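Local coordinates for universal stress protein (Burkholderia pseudomallei, PDB 4WNY), which belongs to the universal stress protein A family and probably helps the bacterium withstand stress, though its precise biochemical role is not established, at residues L10-G15 with I116-H121. Sequence-based numbering, arbitrary orientation.
Sequences LVALDG and IVMGTH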
loop_
_atom_site.group_PDB
_atom_site.type_symbol
_atom_site.label_atom_id
_atom_site.label_comp_id
_atom_site.label_asym_id
_atom_site.label_seq_id
_atom_site.Cartn_x
_atom_site.Cartn_y
_atom_site.Cartn_z
ATOM N N LEU A 10 3.239 -9.899 -3.533
ATOM C CA LEU A 10 2.119 -10.818 -3.381
ATOM C C LEU A 10 0.798 -10.070 -3.550
ATOM O O LEU A 10 0.600 -9.012 -2.956
ATOM C CB LEU A 10 2.183 -11.509 -2.014
ATOM C CG LEU A 10 1.246 -12.680 -1.698
ATOM C CD1 LEU A 10 1.873 -13.572 -0.642
ATOM C CD2 LEU A 10 -0.113 -12.196 -1.222
ATOM N N VAL A 11 -0.100 -10.621 -4.363
ATOM C CA VAL A 11 -1.428 -10.040 -4.550
ATOM C C VAL A 11 -2.513 -11.090 -4.298
ATOM O O VAL A 11 -2.473 -12.189 -4.856
ATOM C CB VAL A 11 -1.588 -9.430 -5.966
ATOM C CG1 VAL A 11 -1.144 -10.414 -7.032
ATOM C CG2 VAL A 11 -3.024 -8.975 -6.206
ATOM N N ALA A 12 -3.468 -10.754 -3.439
ATOM C CA ALA A 12 -4.514 -11.694 -3.051
ATOM C C ALA A 12 -5.688 -11.666 -4.022
ATOM O O ALA A 12 -6.297 -10.618 -4.242
ATOM C CB ALA A 12 -4.992 -11.396 -1.638
ATOM N N LEU A 13 -6.006 -12.824 -4.592
ATOM C CA LEU A 13 -7.115 -12.938 -5.534
ATOM C C LEU A 13 -8.233 -13.820 -4.979
ATOM O O LEU A 13 -7.984 -14.736 -4.193
ATOM C CB LEU A 13 -6.621 -13.499 -6.870
ATOM C CG LEU A 13 -5.407 -12.814 -7.507
ATOM C CD1 LEU A 13 -5.024 -13.519 -8.797
ATOM C CD2 LEU A 13 -5.674 -11.338 -7.763
ATOM N N ASP A 14 -9.466 -13.535 -5.383
ATOM C CA ASP A 14 -10.606 -14.349 -4.980
ATOM C C ASP A 14 -11.621 -14.441 -6.115
ATOM O O ASP A 14 -12.673 -15.063 -5.972
ATOM C CB ASP A 14 -11.258 -13.790 -3.708
ATOM C CG ASP A 14 -11.878 -12.418 -3.914
ATOM O OD1 ASP A 14 -11.556 -11.753 -4.919
ATOM O OD2 ASP A 14 -12.691 -11.998 -3.059
ATOM N N GLY A 15 -11.295 -13.820 -7.244
ATOM C CA GLY A 15 -12.148 -13.872 -8.415
ATOM C C GLY A 15 -12.983 -12.622 -8.612
ATOM O O GLY A 15 -13.515 -12.387 -9.697
ATOM N N ILE A 116 2.404 -6.980 0.183
ATOM C CA ILE A 116 1.120 -7.622 -0.069
ATOM C C ILE A 116 0.140 -6.635 -0.691
ATOM O O ILE A 116 -0.122 -5.568 -0.132
ATOM C CB ILE A 116 0.505 -8.195 1.221
ATOM C CG1 ILE A 116 1.380 -9.318 1.777
ATOM C CG2 ILE A 116 -0.908 -8.700 0.960
ATOM C CD1 ILE A 116 0.843 -9.925 3.055
ATOM N N VAL A 117 -0.400 -6.996 -1.848
ATOM C CA VAL A 117 -1.336 -6.137 -2.560
ATOM C C VAL A 117 -2.759 -6.671 -2.429
ATOM O O VAL A 117 -3.007 -7.853 -2.661
ATOM C CB VAL A 117 -0.954 -6.021 -4.050
ATOM C CG1 VAL A 117 -2.035 -5.284 -4.829
ATOM C CG2 VAL A 117 0.393 -5.324 -4.193
ATOM N N MET A 118 -3.688 -5.800 -2.046
ATOM C CA MET A 118 -5.077 -6.197 -1.846
ATOM C C MET A 118 -6.060 -5.239 -2.499
ATOM O O MET A 118 -5.820 -4.033 -2.562
ATOM C CB MET A 118 -5.396 -6.292 -0.355
ATOM C CG MET A 118 -5.448 -7.705 0.185
ATOM S SD MET A 118 -5.957 -7.693 1.908
ATOM C CE MET A 118 -4.933 -6.353 2.505
ATOM N N GLY A 119 -7.176 -5.783 -2.974
ATOM C CA GLY A 119 -8.262 -4.968 -3.483
ATOM C C GLY A 119 -9.238 -4.657 -2.367
ATOM O O GLY A 119 -9.565 -5.530 -1.562
ATOM N N THR A 120 -9.698 -3.411 -2.305
ATOM C CA THR A 120 -10.623 -2.997 -1.256
ATOM C C THR A 120 -11.823 -2.248 -1.826
ATOM O O THR A 120 -11.972 -2.126 -3.042
ATOM C CB THR A 120 -9.927 -2.105 -0.207
ATOM O OG1 THR A 120 -9.294 -0.998 -0.860
ATOM C CG2 THR A 120 -8.880 -2.896 0.562
ATOM N N HIS A 121 -12.679 -1.752 -0.938
ATOM C CA HIS A 121 -13.856 -0.992 -1.342
ATOM C C HIS A 121 -13.835 0.412 -0.752
ATOM O O HIS A 121 -14.367 0.647 0.333
ATOM C CB HIS A 121 -15.136 -1.713 -0.918
ATOM C CG HIS A 121 -15.504 -2.862 -1.807
ATOM N ND1 HIS A 121 -14.577 -3.760 -2.280
ATOM C CD2 HIS A 121 -16.703 -3.254 -2.301
ATOM C CE1 HIS A 121 -15.187 -4.662 -3.034
ATOM N NE2 HIS A 121 -16.474 -4.377 -3.062
#
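Val117 joins the strand ending at Leu13 through both its backbone N and its backbone O: its N donates to Leu10 O at 2.5 Å, and its O accepts Ala12 N at 3.0 Å. Val11 is thereby straddled, as in any parallel pair. Each carbonyl oxygen also takes a CA-H...O contact, Leu10 O from Ile116 CA and Val117 O from Val11 CA, the latter at 3.3 Å.

Side chains sort onto two faces. On one, Leu10 and Ile116 run alongside each other, their ends aimed in a common direction, with CD2 of Leu10 4.2 Å from CG2 of Ile116; beyond them Ala12 CB touches Met118 CG, the small methyl pairing with a long, flexible chain that continues onto helix 134-141. On the other face Val11 and Val117 meet at an angle, CB to CB 4.0 Å. Both place a methyl anti to the backbone N (CG1 of Val117, chi1 172°), and these methyls touch. Branched valines suit extended backbone, and Val11 goes on to pack against Ala26 of helix 17-32.

The strands diverge after Ala12. Such central strands, in a five-stranded parallel sheet of order 3-2-1-4-5 with helices on both faces, characterise the Rossmann-like alpha/beta fold of universal stress proteins.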